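Local coordinates for tailspike protein (Siphovirus 9NA, PDB 3RIQ) that probably binds Salmonella lipopolysaccharide as a trimeric phage receptor-binding protein and cleaves its O-antigen chains as an endorhamnosidase, at residues L455-D460 against V473-I478; F11-K16 against A29-L34. All coordinates share one frame; numbering follows the deposited sequence. Where two conformers were deposited one is given.

Contact 1. Residues L455-D460 against V473-I478; sequences LVLTAD and VKLSAI
The carboxylate of Asp-460 meets the ammonium group of Lys-474 in a loose salt bridge, OD1 to NZ 3.5 Å. Water 1 links the same two atoms more tightly. It donates to OD1 of Asp-460 and accepts from NZ of Lys-474, at 2.6 Å each. The water and NZ lie on opposite sides of the carboxylate plane. The other oxygen, OD2, bonds to Gln-462, so both ends of the group are held. Lys-474 starts with CG beside its backbone N (chi1 -49°) and then runs extended, with CD passing CB of Thr-458. The strands are the second and third of a five-stranded antiparallel sheet, joined as a hairpin. Thr-458 and Lys-474 form a hydrogen-bonded pair, with Thr-458 N 2.8 Å from Lys-474 O. Val-456 and Ser-476 form another, and OG of Ser-476 turns to Arg-483. The face with Leu-457 and Leu-475 is apolar. CD1 of Leu-457 lies 3.4 Å from the carbonyl O of Lys-474. CD1 of Leu-475 touches CD2 of Leu-455 at 3.8 Å and CB of Leu-457 at 4.0 Å. Leu-475 also packs on Val-473 of the second subunit, and Leu-457 on Leu-455 of the third.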
loop_
_atom_site.group_PDB
_atom_site.type_symbol
_atom_site.label_atom_id
_atom_site.label_comp_id
_atom_site.label_asym_id
_atom_site.label_seq_id
_atom_site.Cartn_x
_atom_site.Cartn_y
_atom_site.Cartn_z
ATOM N N LEU A 455 -24.173 -25.296 14.223
ATOM C CA LEU A 455 -25.404 -24.569 13.884
ATOM C C LEU A 455 -25.401 -24.277 12.399
ATOM O O LEU A 455 -24.378 -23.816 11.881
ATOM C CB LEU A 455 -25.474 -23.254 14.678
ATOM C CG LEU A 455 -26.682 -22.314 14.515
ATOM C CD1 LEU A 455 -26.817 -21.435 15.762
ATOM C CD2 LEU A 455 -26.598 -21.446 13.235
ATOM N N VAL A 456 -26.512 -24.543 11.716
ATOM C CA VAL A 456 -26.692 -24.084 10.340
ATOM C C VAL A 456 -28.054 -23.416 10.199
ATOM O O VAL A 456 -29.094 -24.018 10.543
ATOM C CB VAL A 456 -26.614 -25.250 9.321
ATOM C CG1 VAL A 456 -26.815 -24.704 7.923
ATOM C CG2 VAL A 456 -25.277 -26.011 9.442
ATOM N N LEU A 457 -28.048 -22.158 9.763
ATOM C CA LEU A 457 -29.251 -21.395 9.434
ATOM C C LEU A 457 -29.318 -21.256 7.901
ATOM O O LEU A 457 -28.377 -20.749 7.300
ATOM C CB LEU A 457 -29.163 -20.002 10.074
ATOM C CG LEU A 457 -30.286 -18.980 9.805
ATOM C CD1 LEU A 457 -31.614 -19.414 10.493
ATOM C CD2 LEU A 457 -29.871 -17.565 10.232
ATOM N N THR A 458 -30.411 -21.697 7.286
ATOM C CA THR A 458 -30.497 -21.771 5.824
ATOM C C THR A 458 -31.632 -20.896 5.302
ATOM O O THR A 458 -32.750 -20.916 5.859
ATOM C CB THR A 458 -30.778 -23.231 5.375
ATOM O OG1 THR A 458 -29.778 -24.102 5.930
ATOM C CG2 THR A 458 -30.785 -23.346 3.851
ATOM N N ALA A 459 -31.337 -20.133 4.256
ATOM C CA ALA A 459 -32.338 -19.410 3.461
ATOM C C ALA A 459 -32.435 -20.168 2.155
ATOM O O ALA A 459 -31.450 -20.218 1.413
ATOM C CB ALA A 459 -31.830 -18.013 3.174
ATOM N N ASP A 460 -33.598 -20.757 1.857
ATOM C CA ASP A 460 -33.706 -21.586 0.657
ATOM C C ASP A 460 -34.774 -21.015 -0.258
ATOM O O ASP A 460 -35.970 -21.118 0.051
ATOM C CB ASP A 460 -34.031 -23.035 1.069
ATOM C CG ASP A 460 -34.101 -23.993 -0.116
ATOM O OD1 ASP A 460 -33.849 -25.200 0.106
ATOM O OD2 ASP A 460 -34.404 -23.564 -1.253
ATOM N N VAL A 473 -37.214 -21.132 5.455
ATOM C CA VAL A 473 -36.128 -20.837 6.412
ATOM C C VAL A 473 -35.930 -22.073 7.297
ATOM O O VAL A 473 -36.917 -22.707 7.710
ATOM C CB VAL A 473 -36.518 -19.594 7.218
ATOM C CG1 VAL A 473 -35.629 -19.392 8.495
ATOM C CG2 VAL A 473 -36.476 -18.360 6.301
ATOM N N LYS A 474 -34.691 -22.424 7.594
ATOM C CA LYS A 474 -34.386 -23.621 8.366
ATOM C C LYS A 474 -33.321 -23.301 9.389
ATOM O O LYS A 474 -32.439 -22.449 9.131
ATOM C CB LYS A 474 -33.869 -24.756 7.476
ATOM C CG LYS A 474 -34.704 -25.028 6.256
ATOM C CD LYS A 474 -33.952 -25.954 5.311
ATOM C CE LYS A 474 -34.766 -26.174 4.061
ATOM N NZ LYS A 474 -34.088 -27.043 3.046
ATOM N N LEU A 475 -33.351 -23.998 10.522
ATOM C CA LEU A 475 -32.316 -23.851 11.550
ATOM C C LEU A 475 -32.147 -25.191 12.246
ATOM O O LEU A 475 -33.153 -25.792 12.666
ATOM C CB LEU A 475 -32.700 -22.763 12.569
ATOM C CG LEU A 475 -31.766 -22.533 13.772
ATOM C CD1 LEU A 475 -30.347 -22.115 13.316
ATOM C CD2 LEU A 475 -32.356 -21.499 14.783
ATOM N N SER A 476 -30.910 -25.691 12.348
ATOM C CA SER A 476 -30.705 -27.041 12.905
ATOM C C SER A 476 -29.435 -27.148 13.744
ATOM O O SER A 476 -28.449 -26.413 13.514
ATOM C CB SER A 476 -30.671 -28.120 11.788
ATOM O OG SER A 476 -29.510 -27.912 10.958
ATOM N N ALA A 477 -29.499 -28.035 14.726
ATOM C CA ALA A 477 -28.353 -28.458 15.531
ATOM C C ALA A 477 -27.746 -29.737 14.929
ATOM O O ALA A 477 -28.076 -30.111 13.800
ATOM C CB ALA A 477 -28.789 -28.712 17.001
ATOM N N ILE A 478 -26.853 -30.381 15.674
ATOM C CA ILE A 478 -26.210 -31.609 15.208
ATOM C C ILE A 478 -26.171 -32.605 16.384
ATOM O O ILE A 478 -26.101 -32.207 17.554
ATOM C CB ILE A 478 -24.769 -31.306 14.616
ATOM C CG1 ILE A 478 -24.248 -32.481 13.751
ATOM C CG2 ILE A 478 -23.772 -30.885 15.719
ATOM C CD1 ILE A 478 -23.016 -32.135 12.852
HETATM O O HOH W 1 -32.049 -25.993 1.860
#

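Contact 2. Residues F11-K16 against A29-L34; sequences FKYSVK and AAVDSL
Val-15 is the main bump of this contact, and residues 29-34 form the hollow that takes it. Its two methyls part to different walls. CG1, beside the backbone N (chi1 -64°), rests on Ala-29 with 4.0 Å to CB. CG2 presses on CB of Ala-30 at 3.7 Å and on CD1 of Leu-34 at 3.8 Å. Ala-29 ends helix 23-29 and Ala-30 follows it, so Val-15 packs where the chain leaves the helix. Tyr-20, in the connecting loop, touches Val-15 and Ala-29. A second, shallower fit involves Tyr-13. Its ring atom CD2 meets CB of Val-31 obliquely, at 4.0 Å. CB of Asp-32 lies 3.3 Å from the carbonyl O of Tyr-13 and 3.9 Å from its CB. Lys-12 bends at chi2 (78°) and crosses Asp-32 at about a right angle. NZ reaches OD2 of Asp-32 at 2.8 Å, on the syn side and 21° out of the carboxylate plane. Water 2 also donates to this OD2 and accepts from N of Tyr-13. OD1 of Asp-32 pairs with Lys-60 of the second subunit, so the carboxylate has cationic partners at both oxygens. The backbones join through Ser-33, whose N bonds to Tyr-13 O and whose O accepts from Val-15 N, 3.1 Å away. This parallel pairing of Ser-14 with Ser-33 and Val-15 with Leu-34 starts the strand stacking, continued by strand 56-59, of the right-handed beta-helix.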
loop_
_atom_site.group_PDB
_atom_site.type_symbol
_atom_site.label_atom_id
_atom_site.label_comp_id
_atom_site.label_asym_id
_atom_site.label_seq_id
_atom_site.Cartn_x
_atom_site.Cartn_y
_atom_site.Cartn_z
ATOM N N PHE A 11 40.483 25.534 -13.690
ATOM C CA PHE A 11 39.884 24.399 -14.428
ATOM C C PHE A 11 39.755 23.143 -13.567
ATOM O O PHE A 11 40.555 22.894 -12.637
ATOM C CB PHE A 11 40.728 24.039 -15.642
ATOM C CG PHE A 11 40.840 25.146 -16.660
ATOM C CD1 PHE A 11 39.704 25.837 -17.098
ATOM C CD2 PHE A 11 42.080 25.473 -17.215
ATOM C CE1 PHE A 11 39.841 26.859 -18.087
ATOM C CE2 PHE A 11 42.209 26.489 -18.143
ATOM C CZ PHE A 11 41.077 27.185 -18.589
ATOM N N LYS A 12 38.697 22.391 -13.836
ATOM C CA LYS A 12 38.427 21.139 -13.132
ATOM C C LYS A 12 39.466 20.055 -13.465
ATOM O O LYS A 12 39.757 19.829 -14.630
ATOM C CB LYS A 12 37.042 20.663 -13.618
ATOM C CG LYS A 12 36.571 19.339 -13.091
ATOM C CD LYS A 12 36.056 19.453 -11.707
ATOM C CE LYS A 12 35.229 18.186 -11.314
ATOM N NZ LYS A 12 34.912 18.228 -9.883
ATOM N N TYR A 13 40.010 19.384 -12.452
ATOM C CA TYR A 13 40.929 18.266 -12.669
ATOM C C TYR A 13 40.209 16.998 -13.065
ATOM O O TYR A 13 39.312 16.516 -12.341
ATOM C CB TYR A 13 41.751 18.003 -11.411
ATOM C CG TYR A 13 42.906 18.999 -11.183
ATOM C CD1 TYR A 13 42.700 20.393 -11.136
ATOM C CD2 TYR A 13 44.191 18.533 -11.054
ATOM C CE1 TYR A 13 43.781 21.293 -10.944
ATOM C CE2 TYR A 13 45.261 19.391 -10.877
ATOM C CZ TYR A 13 45.068 20.758 -10.810
ATOM O OH TYR A 13 46.183 21.523 -10.601
ATOM N N SER A 14 40.610 16.456 -14.217
ATOM C CA SER A 14 40.127 15.159 -14.669
ATOM C C SER A 14 41.228 14.504 -15.473
ATOM O O SER A 14 41.925 15.184 -16.254
ATOM C CB SER A 14 38.851 15.325 -15.515
ATOM O OG SER A 14 38.371 14.052 -15.910
ATOM N N VAL A 15 41.401 13.208 -15.260
ATOM C CA VAL A 15 42.242 12.413 -16.142
ATOM C C VAL A 15 41.359 11.438 -16.886
ATOM O O VAL A 15 40.267 11.094 -16.402
ATOM C CB VAL A 15 43.325 11.615 -15.371
ATOM C CG1 VAL A 15 44.319 12.577 -14.667
ATOM C CG2 VAL A 15 42.694 10.614 -14.427
ATOM N N LYS A 16 41.808 10.981 -18.048
ATOM C CA LYS A 16 40.989 10.060 -18.842
ATOM C C LYS A 16 41.749 8.805 -19.172
ATOM O O LYS A 16 42.956 8.850 -19.479
ATOM C CB LYS A 16 40.430 10.734 -20.109
ATOM C CG LYS A 16 41.537 11.142 -21.063
ATOM C CD LYS A 16 41.034 12.018 -22.213
ATOM C CE LYS A 16 41.195 13.466 -21.897
ATOM N NZ LYS A 16 42.617 13.934 -21.848
ATOM N N ALA A 29 47.303 8.861 -11.578
ATOM C CA ALA A 29 47.349 10.242 -12.066
ATOM C C ALA A 29 46.168 11.072 -11.538
ATOM O O ALA A 29 46.275 12.286 -11.444
ATOM C CB ALA A 29 47.327 10.241 -13.579
ATOM N N ALA A 30 45.050 10.414 -11.217
ATOM C CA ALA A 30 43.813 11.118 -10.853
ATOM C C ALA A 30 43.925 11.939 -9.587
ATOM O O ALA A 30 44.633 11.576 -8.653
ATOM C CB ALA A 30 42.650 10.084 -10.727
ATOM N N VAL A 31 43.236 13.076 -9.574
ATOM C CA VAL A 31 43.157 13.966 -8.408
ATOM C C VAL A 31 41.716 14.173 -7.941
ATOM O O VAL A 31 41.398 14.090 -6.742
ATOM C CB VAL A 31 43.793 15.352 -8.734
ATOM C CG1 VAL A 31 43.640 16.301 -7.570
ATOM C CG2 VAL A 31 45.299 15.151 -9.096
ATOM N N ASP A 32 40.848 14.460 -8.895
ATOM C CA ASP A 32 39.436 14.805 -8.607
ATOM C C ASP A 32 38.557 13.836 -9.414
ATOM O O ASP A 32 37.891 12.978 -8.849
ATOM C CB ASP A 32 39.227 16.250 -9.027
ATOM C CG ASP A 32 37.788 16.750 -8.862
ATOM O OD1 ASP A 32 36.878 15.959 -8.521
ATOM O OD2 ASP A 32 37.559 17.952 -9.146
ATOM N N SER A 33 38.569 13.980 -10.738
ATOM C CA SER A 33 37.766 13.115 -11.596
ATOM C C SER A 33 38.595 12.163 -12.458
ATOM O O SER A 33 39.741 12.452 -12.795
ATOM C CB SER A 33 36.847 13.986 -12.434
ATOM O OG SER A 33 35.996 14.706 -11.562
ATOM N N LEU A 34 37.993 11.022 -12.793
ATOM C CA LEU A 34 38.599 9.973 -13.602
ATOM C C LEU A 34 37.551 9.595 -14.632
ATOM O O LEU A 34 36.481 9.101 -14.262
ATOM C CB LEU A 34 39.028 8.779 -12.716
ATOM C CG LEU A 34 39.325 7.458 -13.449
ATOM C CD1 LEU A 34 40.366 7.608 -14.552
ATOM C CD2 LEU A 34 39.730 6.423 -12.399
HETATM O O HOH W 2 39.353 19.906 -9.616
#

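In the fold
The two contacts sit on opposite sides of the chain's centre, with centres 84 Å apart, and share no strand. Contact 2 is mostly buried and lies at the N-terminal end of the beta-helix. Contact 1 is partly buried and lies in the antiparallel sheet that follows the beta-helix strands in sequence. The pairing differs accordingly: parallel strands linked by a helix in contact 2, a hairpin in contact 1. Each has a lysine-aspartate salt bridge, direct and short in 11-16 with 29-34, weak and water-assisted in 455-460 with 473-478. Both touch the other two subunits. Contact 1 does so through aliphatic packing and backbone hydrogen bonds at Ile-478; contact 2 also uses aromatic rings and charges.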